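Local coordinates for protein TssK (Serratia sp. FS14, PDB 5Y0E) that probably forms part of the type VI secretion system baseplate, in which TssK trimers are thought to link the baseplate to the membrane complex, at residues Glu116-Glu130 with Ser141-Leu153. Residues are numbered along the deposited sequence; the frame is centred on the assembly and turned at random.
Sequences ESPEALARYLAYENE and SAALQFGRLRLRL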
ATOM      1  N   GLU A 116     -30.633   5.908  35.536  1.00 63.62           N
ATOM      2  CA  GLU A 116     -29.717   4.832  35.321  1.00 64.49           C
ATOM      3  C   GLU A 116     -30.215   3.653  36.058  1.00 63.13           C
ATOM      4  O   GLU A 116     -30.739   3.730  37.139  1.00 62.32           O
ATOM      5  CB  GLU A 116     -28.309   5.158  35.803  1.00 64.65           C
ATOM      6  CG  GLU A 116     -27.217   5.195  34.734  1.00 63.05           C
ATOM      7  CD  GLU A 116     -27.333   4.140  33.651  1.00 64.38           C
ATOM      8  OE1 GLU A 116     -27.465   2.961  33.954  1.00 61.91           O
ATOM      9  OE2 GLU A 116     -27.287   4.501  32.476  1.00 64.57           O
ATOM     10  N   SER A 117     -30.036   2.534  35.433  1.00 72.34           N
ATOM     11  CA  SER A 117     -30.437   1.309  36.006  1.00 72.61           C
ATOM     12  C   SER A 117     -29.526   0.243  35.439  1.00 79.06           C
ATOM     13  O   SER A 117     -28.923   0.398  34.397  1.00 78.74           O
ATOM     14  CB  SER A 117     -31.895   1.068  35.657  1.00 72.94           C
ATOM     15  OG  SER A 117     -32.375  -0.154  36.147  1.00 73.82           O
ATOM     16  N   PRO A 118     -29.434  -0.899  36.106  1.00 83.50           N
ATOM     17  CA  PRO A 118     -28.634  -1.982  35.553  1.00 84.57           C
ATOM     18  C   PRO A 118     -29.505  -2.750  34.563  1.00 84.64           C
ATOM     19  O   PRO A 118     -30.705  -2.541  34.494  1.00 88.22           O
ATOM     20  CB  PRO A 118     -28.393  -2.840  36.768  1.00 88.41           C
ATOM     21  CG  PRO A 118     -29.684  -2.727  37.511  1.00 87.60           C
ATOM     22  CD  PRO A 118     -30.218  -1.348  37.260  1.00 84.57           C
ATOM     23  N   GLU A 119     -28.915  -3.572  33.729  1.00 85.46           N
ATOM     24  CA  GLU A 119     -29.735  -4.368  32.834  1.00 92.28           C
ATOM     25  C   GLU A 119     -30.791  -3.673  31.959  1.00 84.58           C
ATOM     26  O   GLU A 119     -31.820  -4.245  31.678  1.00 84.38           O
ATOM     27  CB  GLU A 119     -30.483  -5.344  33.701  1.00 93.89           C
ATOM     28  CG  GLU A 119     -30.979  -4.680  34.962  1.00 98.39           C
ATOM     29  CD  GLU A 119     -32.465  -4.460  34.933  1.00 96.27           C
ATOM     30  OE1 GLU A 119     -33.180  -5.346  34.452  1.00 94.08           O
ATOM     31  OE2 GLU A 119     -32.924  -3.410  35.397  1.00 96.05           O
ATOM     32  N   ALA A 120     -30.551  -2.460  31.520  1.00 82.08           N
ATOM     33  CA  ALA A 120     -31.505  -1.772  30.697  1.00 72.52           C
ATOM     34  C   ALA A 120     -30.855  -1.553  29.364  1.00 65.66           C
ATOM     35  O   ALA A 120     -29.805  -0.966  29.265  1.00 66.78           O
ATOM     36  CB  ALA A 120     -31.897  -0.463  31.326  1.00 70.96           C
ATOM     37  N   LEU A 121     -31.494  -2.040  28.331  1.00 59.63           N
ATOM     38  CA  LEU A 121     -30.939  -1.909  27.013  1.00 58.83           C
ATOM     39  C   LEU A 121     -31.183  -0.631  26.257  1.00 57.46           C
ATOM     40  O   LEU A 121     -31.331  -0.646  25.060  1.00 57.71           O
ATOM     41  CB  LEU A 121     -31.406  -3.075  26.185  1.00 64.71           C
ATOM     42  CG  LEU A 121     -31.125  -4.325  26.981  1.00 61.77           C
ATOM     43  CD1 LEU A 121     -31.874  -5.478  26.371  1.00 64.01           C
ATOM     44  CD2 LEU A 121     -29.641  -4.582  26.960  1.00 55.71           C
ATOM     45  N   ALA A 122     -31.206   0.476  26.957  1.00 52.96           N
ATOM     46  CA  ALA A 122     -31.386   1.747  26.320  1.00 53.78           C
ATOM     47  C   ALA A 122     -30.051   2.247  25.840  1.00 52.41           C
ATOM     48  O   ALA A 122     -29.061   2.038  26.468  1.00 52.67           O
ATOM     49  CB  ALA A 122     -32.001   2.725  27.284  1.00 54.45           C
ATOM     50  N   ARG A 123     -30.035   2.927  24.719  1.00 50.72           N
ATOM     51  CA  ARG A 123     -28.800   3.420  24.192  1.00 47.41           C
ATOM     52  C   ARG A 123     -28.413   4.742  24.789  1.00 47.00           C
ATOM     53  O   ARG A 123     -27.267   5.092  24.810  1.00 46.78           O
ATOM     54  CB  ARG A 123     -28.891   3.538  22.684  1.00 51.45           C
ATOM     55  CG  ARG A 123     -28.743   2.220  21.974  1.00 50.59           C
ATOM     56  CD  ARG A 123     -29.217   2.249  20.546  1.00 47.77           C
ATOM     57  NE  ARG A 123     -28.392   3.109  19.743  1.00 49.01           N
ATOM     58  CZ  ARG A 123     -27.349   2.707  19.043  1.00 49.43           C
ATOM     59  NH1 ARG A 123     -26.995   1.454  19.044  1.00 50.13           N
ATOM     60  NH2 ARG A 123     -26.666   3.565  18.333  1.00 46.92           N
ATOM     61  N   TYR A 124     -29.373   5.470  25.309  1.00 47.96           N
ATOM     62  CA  TYR A 124     -29.056   6.762  25.845  1.00 50.35           C
ATOM     63  C   TYR A 124     -29.558   7.032  27.233  1.00 53.47           C
ATOM     64  O   TYR A 124     -30.540   6.487  27.658  1.00 53.55           O
ATOM     65  CB  TYR A 124     -29.603   7.832  24.919  1.00 51.38           C
ATOM     66  CG  TYR A 124     -28.929   7.896  23.583  1.00 49.35           C
ATOM     67  CD1 TYR A 124     -27.832   8.674  23.398  1.00 48.06           C
ATOM     68  CD2 TYR A 124     -29.403   7.181  22.517  1.00 49.90           C
ATOM     69  CE1 TYR A 124     -27.211   8.739  22.193  1.00 49.35           C
ATOM     70  CE2 TYR A 124     -28.788   7.238  21.305  1.00 51.23           C
ATOM     71  CZ  TYR A 124     -27.691   8.026  21.152  1.00 52.25           C
ATOM     72  OH  TYR A 124     -27.064   8.097  19.953  1.00 52.87           O
ATOM     73  N   LEU A 125     -28.840   7.887  27.936  1.00 52.09           N
ATOM     74  CA  LEU A 125     -29.217   8.321  29.253  1.00 52.71           C
ATOM     75  C   LEU A 125     -29.362   9.809  29.140  1.00 54.74           C
ATOM     76  O   LEU A 125     -28.434  10.486  28.793  1.00 53.46           O
ATOM     77  CB  LEU A 125     -28.153   8.006  30.261  1.00 54.33           C
ATOM     78  CG  LEU A 125     -28.511   8.551  31.621  1.00 55.09           C
ATOM     79  CD1 LEU A 125     -29.629   7.739  32.214  1.00 57.25           C
ATOM     80  CD2 LEU A 125     -27.298   8.553  32.511  1.00 60.80           C
ATOM     81  N   ALA A 126     -30.527  10.317  29.477  1.00 55.23           N
ATOM     82  CA  ALA A 126     -30.810  11.734  29.325  1.00 53.86           C
ATOM     83  C   ALA A 126     -30.238  12.526  30.489  1.00 53.45           C
ATOM     84  O   ALA A 126     -30.286  12.088  31.637  1.00 55.20           O
ATOM     85  CB  ALA A 126     -32.311  11.968  29.224  1.00 54.56           C
ATOM     86  N   TYR A 127     -29.688  13.694  30.183  1.00 53.03           N
ATOM     87  CA  TYR A 127     -29.149  14.590  31.187  1.00 53.90           C
ATOM     88  C   TYR A 127     -29.451  16.022  30.777  1.00 59.78           C
ATOM     89  O   TYR A 127     -29.731  16.313  29.615  1.00 59.98           O
ATOM     90  CB  TYR A 127     -27.649  14.396  31.369  1.00 55.84           C
ATOM     91  CG  TYR A 127     -26.807  14.816  30.187  1.00 57.43           C
ATOM     92  CD1 TYR A 127     -26.697  14.012  29.064  1.00 56.37           C
ATOM     93  CD2 TYR A 127     -26.095  15.994  30.210  1.00 57.77           C
ATOM     94  CE1 TYR A 127     -25.922  14.379  28.010  1.00 56.11           C
ATOM     95  CE2 TYR A 127     -25.318  16.368  29.154  1.00 58.83           C
ATOM     96  CZ  TYR A 127     -25.236  15.559  28.057  1.00 57.44           C
ATOM     97  OH  TYR A 127     -24.460  15.943  27.004  1.00 56.41           O
ATOM     98  N   GLU A 128     -29.385  16.923  31.742  1.00 62.59           N
ATOM     99  CA  GLU A 128     -29.801  18.294  31.514  1.00 62.74           C
ATOM    100  C   GLU A 128     -28.589  19.192  31.334  1.00 63.25           C
ATOM    101  O   GLU A 128     -27.580  19.031  32.020  1.00 65.17           O
ATOM    102  CB  GLU A 128     -30.659  18.798  32.670  1.00 65.14           C
ATOM    103  CG  GLU A 128     -31.582  19.923  32.275  1.00 70.06           C
ATOM    104  CD  GLU A 128     -32.213  20.590  33.469  1.00 76.54           C
ATOM    105  OE1 GLU A 128     -32.001  21.808  33.650  1.00 75.87           O
ATOM    106  OE2 GLU A 128     -32.907  19.886  34.232  1.00 78.63           O
ATOM    107  N   ASN A 129     -28.697  20.137  30.402  1.00 62.89           N
ATOM    108  CA  ASN A 129     -27.650  21.123  30.172  1.00 62.98           C
ATOM    109  C   ASN A 129     -28.275  22.355  29.537  1.00 63.20           C
ATOM    110  O   ASN A 129     -29.331  22.278  28.908  1.00 65.33           O
ATOM    111  CB  ASN A 129     -26.537  20.565  29.285  1.00 63.93           C
ATOM    112  CG  ASN A 129     -25.184  21.132  29.631  1.00 68.48           C
ATOM    113  OD1 ASN A 129     -25.084  22.155  30.308  1.00 72.29           O
ATOM    114  ND2 ASN A 129     -24.134  20.471  29.176  1.00 71.23           N
ATOM    115  N   GLU A 130     -27.619  23.500  29.709  1.00 63.06           N
ATOM    116  CA  GLU A 130     -28.128  24.748  29.165  1.00 64.65           C
ATOM    117  C   GLU A 130     -27.137  25.362  28.188  1.00 65.18           C
ATOM    118  O   GLU A 130     -25.931  25.386  28.438  1.00 64.41           O
ATOM    119  CB  GLU A 130     -28.469  25.749  30.266  1.00 68.90           C
ATOM    120  CG  GLU A 130     -29.415  26.816  29.734  1.00 74.22           C
ATOM    121  CD  GLU A 130     -29.832  27.880  30.723  1.00 78.97           C
ATOM    122  OE1 GLU A 130     -28.941  28.511  31.323  1.00 84.87           O
ATOM    123  OE2 GLU A 130     -31.059  28.107  30.866  1.00 79.05           O
ATOM    124  N   SER A 141     -29.891  31.869  26.940  1.00 78.07           N
ATOM    125  CA  SER A 141     -29.663  30.436  26.942  1.00 70.83           C
ATOM    126  C   SER A 141     -30.957  29.691  27.219  1.00 66.06           C
ATOM    127  O   SER A 141     -31.952  30.261  27.656  1.00 69.51           O
ATOM    128  CB  SER A 141     -28.610  30.076  27.974  1.00 73.12           C
ATOM    129  OG  SER A 141     -28.759  30.877  29.128  1.00 79.77           O
ATOM    130  N   ALA A 142     -30.933  28.397  26.942  1.00 67.68           N
ATOM    131  CA  ALA A 142     -32.101  27.552  27.100  1.00 62.89           C
ATOM    132  C   ALA A 142     -31.658  26.193  27.605  1.00 64.09           C
ATOM    133  O   ALA A 142     -30.587  25.709  27.239  1.00 66.39           O
ATOM    134  CB  ALA A 142     -32.867  27.412  25.787  1.00 62.60           C
ATOM    135  N   ALA A 143     -32.469  25.596  28.464  1.00 59.70           N
ATOM    136  CA  ALA A 143     -32.126  24.343  29.111  1.00 62.30           C
ATOM    137  C   ALA A 143     -32.683  23.196  28.287  1.00 61.46           C
ATOM    138  O   ALA A 143     -33.885  23.153  28.029  1.00 61.02           O
ATOM    139  CB  ALA A 143     -32.690  24.308  30.529  1.00 60.43           C
ATOM    140  N   LEU A 144     -31.821  22.274  27.870  1.00 60.77           N
ATOM    141  CA  LEU A 144     -32.263  21.130  27.087  1.00 59.71           C
ATOM    142  C   LEU A 144     -31.860  19.826  27.750  1.00 54.56           C
ATOM    143  O   LEU A 144     -30.955  19.777  28.576  1.00 56.08           O
ATOM    144  CB  LEU A 144     -31.698  21.150  25.656  1.00 56.72           C
ATOM    145  CG  LEU A 144     -31.841  22.397  24.765  1.00 62.92           C
ATOM    146  CD1 LEU A 144     -31.602  22.047  23.316  1.00 58.20           C
ATOM    147  CD2 LEU A 144     -33.184  23.061  24.909  1.00 64.27           C
ATOM    148  N   GLN A 145     -32.548  18.772  27.366  1.00 52.81           N
ATOM    149  CA  GLN A 145     -32.163  17.418  27.713  1.00 56.50           C
ATOM    150  C   GLN A 145     -31.387  16.800  26.555  1.00 58.40           C
ATOM    151  O   GLN A 145     -31.928  16.617  25.459  1.00 55.78           O
ATOM    152  CB  GLN A 145     -33.387  16.580  28.063  1.00 54.18           C
ATOM    153  CG  GLN A 145     -33.510  16.393  29.548  1.00 60.64           C
ATOM    154  CD  GLN A 145     -34.765  15.680  29.966  1.00 64.75           C
ATOM    155  OE1 GLN A 145     -35.746  15.647  29.240  1.00 64.28           O
ATOM    156  NE2 GLN A 145     -34.732  15.083  31.144  1.00 69.19           N
ATOM    157  N   PHE A 146     -30.123  16.493  26.805  1.00 58.94           N
ATOM    158  CA  PHE A 146     -29.279  15.815  25.840  1.00 57.56           C
ATOM    159  C   PHE A 146     -29.261  14.318  26.102  1.00 55.70           C
ATOM    160  O   PHE A 146     -29.731  13.832  27.123  1.00 52.60           O
ATOM    161  CB  PHE A 146     -27.857  16.347  25.887  1.00 55.21           C
ATOM    162  CG  PHE A 146     -27.720  17.739  25.400  1.00 57.28           C
ATOM    163  CD1 PHE A 146     -27.585  18.001  24.055  1.00 57.87           C
ATOM    164  CD2 PHE A 146     -27.697  18.798  26.294  1.00 61.19           C
ATOM    165  CE1 PHE A 146     -27.438  19.315  23.601  1.00 61.27           C
ATOM    166  CE2 PHE A 146     -27.551  20.102  25.850  1.00 60.95           C
ATOM    167  CZ  PHE A 146     -27.420  20.364  24.502  1.00 56.11           C
ATOM    168  N   GLY A 147     -28.696  13.593  25.151  1.00 59.52           N
ATOM    169  CA  GLY A 147     -28.554  12.147  25.252  1.00 53.28           C
ATOM    170  C   GLY A 147     -27.089  11.770  25.332  1.00 55.93           C
ATOM    171  O   GLY A 147     -26.254  12.340  24.632  1.00 55.17           O
ATOM    172  N   ARG A 148     -26.801  10.799  26.162  1.00 57.61           N
ATOM    173  CA  ARG A 148     -25.460  10.358  26.375  1.00 54.29           C
ATOM    174  C   ARG A 148     -25.423   8.879  26.174  1.00 50.56           C
ATOM    175  O   ARG A 148     -26.241   8.166  26.700  1.00 47.15           O
ATOM    176  CB  ARG A 148     -25.071  10.727  27.778  1.00 56.60           C
ATOM    177  CG  ARG A 148     -23.825  10.087  28.298  1.00 60.64           C
ATOM    178  CD  ARG A 148     -23.916  10.063  29.798  1.00 67.96           C
ATOM    179  NE  ARG A 148     -22.865   9.290  30.418  1.00 67.03           N
ATOM    180  CZ  ARG A 148     -22.278   9.645  31.543  1.00 66.09           C
ATOM    181  NH1 ARG A 148     -21.332   8.894  32.065  1.00 69.34           N
ATOM    182  NH2 ARG A 148     -22.650  10.747  32.145  1.00 68.05           N
ATOM    183  N   LEU A 149     -24.459   8.438  25.382  1.00 49.20           N
ATOM    184  CA  LEU A 149     -24.295   7.039  25.030  1.00 47.07           C
ATOM    185  C   LEU A 149     -23.994   6.154  26.195  1.00 46.48           C
ATOM    186  O   LEU A 149     -23.038   6.357  26.893  1.00 45.67           O
ATOM    187  CB  LEU A 149     -23.168   6.882  24.038  1.00 44.48           C
ATOM    188  CG  LEU A 149     -23.495   6.922  22.566  1.00 45.80           C
ATOM    189  CD1 LEU A 149     -22.223   6.692  21.810  1.00 47.01           C
ATOM    190  CD2 LEU A 149     -24.507   5.881  22.207  1.00 45.55           C
ATOM    191  N   ARG A 150     -24.782   5.112  26.348  1.00 46.08           N
ATOM    192  CA  ARG A 150     -24.610   4.185  27.433  1.00 47.14           C
ATOM    193  C   ARG A 150     -23.607   3.092  27.150  1.00 47.41           C
ATOM    194  O   ARG A 150     -23.938   1.940  27.044  1.00 46.19           O
ATOM    195  CB  ARG A 150     -25.950   3.615  27.822  1.00 48.58           C
ATOM    196  CG  ARG A 150     -26.950   4.713  28.086  1.00 50.34           C
ATOM    197  CD  ARG A 150     -27.937   4.367  29.155  1.00 49.81           C
ATOM    198  NE  ARG A 150     -28.380   3.009  29.017  1.00 54.29           N
ATOM    199  CZ  ARG A 150     -28.314   2.115  29.978  1.00 55.82           C
ATOM    200  NH1 ARG A 150     -27.828   2.439  31.131  1.00 60.41           N
ATOM    201  NH2 ARG A 150     -28.729   0.905  29.784  1.00 54.59           N
ATOM    202  N   LEU A 151     -22.359   3.499  27.057  1.00 47.71           N
ATOM    203  CA  LEU A 151     -21.270   2.621  26.811  1.00 46.65           C
ATOM    204  C   LEU A 151     -20.974   1.922  28.097  1.00 47.04           C
ATOM    205  O   LEU A 151     -21.179   2.441  29.159  1.00 49.76           O
ATOM    206  CB  LEU A 151     -20.066   3.407  26.362  1.00 43.31           C
ATOM    207  CG  LEU A 151     -20.175   4.057  25.012  1.00 44.19           C
ATOM    208  CD1 LEU A 151     -18.901   4.795  24.733  1.00 41.01           C
ATOM    209  CD2 LEU A 151     -20.406   3.002  23.975  1.00 44.17           C
ATOM    210  N   ARG A 152     -20.469   0.725  27.994  1.00 45.39           N
ATOM    211  CA  ARG A 152     -20.208  -0.014  29.171  1.00 48.08           C
ATOM    212  C   ARG A 152     -19.087  -1.011  29.054  1.00 48.44           C
ATOM    213  O   ARG A 152     -18.985  -1.710  28.079  1.00 48.13           O
ATOM    214  CB  ARG A 152     -21.476  -0.762  29.508  1.00 50.30           C
ATOM    215  CG  ARG A 152     -21.317  -1.728  30.643  1.00 57.71           C
ATOM    216  CD  ARG A 152     -22.417  -2.741  30.705  1.00 56.44           C
ATOM    217  NE  ARG A 152     -23.630  -2.110  31.138  1.00 63.37           N
ATOM    218  CZ  ARG A 152     -24.643  -2.769  31.652  1.00 68.38           C
ATOM    219  NH1 ARG A 152     -24.543  -4.076  31.787  1.00 74.21           N
ATOM    220  NH2 ARG A 152     -25.743  -2.135  32.011  1.00 64.54           N
ATOM    221  N   LEU A 153     -18.213  -1.063  30.048  1.00 46.27           N
ATOM    222  CA  LEU A 153     -17.148  -2.043  30.072  1.00 45.78           C
ATOM    223  C   LEU A 153     -17.682  -3.305  30.691  1.00 44.39           C
ATOM    224  O   LEU A 153     -18.342  -3.232  31.687  1.00 51.82           O
ATOM    225  CB  LEU A 153     -16.000  -1.526  30.891  1.00 42.83           C
ATOM    226  CG  LEU A 153     -15.415  -0.310  30.244  1.00 41.15           C
ATOM    227  CD1 LEU A 153     -14.788   0.573  31.275  1.00 46.19           C
ATOM    228  CD2 LEU A 153     -14.430  -0.698  29.183  1.00 40.54           C
TER
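An antiparallel beta hairpin, strand 124-131 with strand 142-155, belongs to a mixed sheet that continues into a second subunit, where Gly147 pairs with a strand of that chain. Tyr127 N to Phe146 O (3.1 Å) and Phe146 N to Tyr127 O (2.8 Å) close one hydrogen-bonded pair; Leu125 with Arg148 and Asn129 with Leu144 repeat the pattern, and the side chains of all three pairs share one face. There the Tyr127 ring, swung between its own N and carbonyl carbon (chi1 68°), lies across the neighbouring strand, Tyr127 CE1 3.5 Å from Phe146 CB, while Asn129 CB meets the edge of the Phe146 ring. Tyr124 and Leu149 run side by side on the other face, Tyr124 CE1 to Leu149 CD2 3.9 Å, and Tyr124 also packs on Tyr26 of the second subunit. Beyond the ladder Arg150, at the centre of an inverse gamma turn, folds its bent side chain against the loop 116-122. Arg150 NE gives a nearly straight bond (166°) to Ala122 O at 2.8 Å, approaching from above the carbonyl plane of Ala122. Carboxylate and guanidinium planes are nearly coplanar in the salt bridge, where Glu116 OE2 turns its syn lone pair to Arg150 NH1 at 2.5 Å.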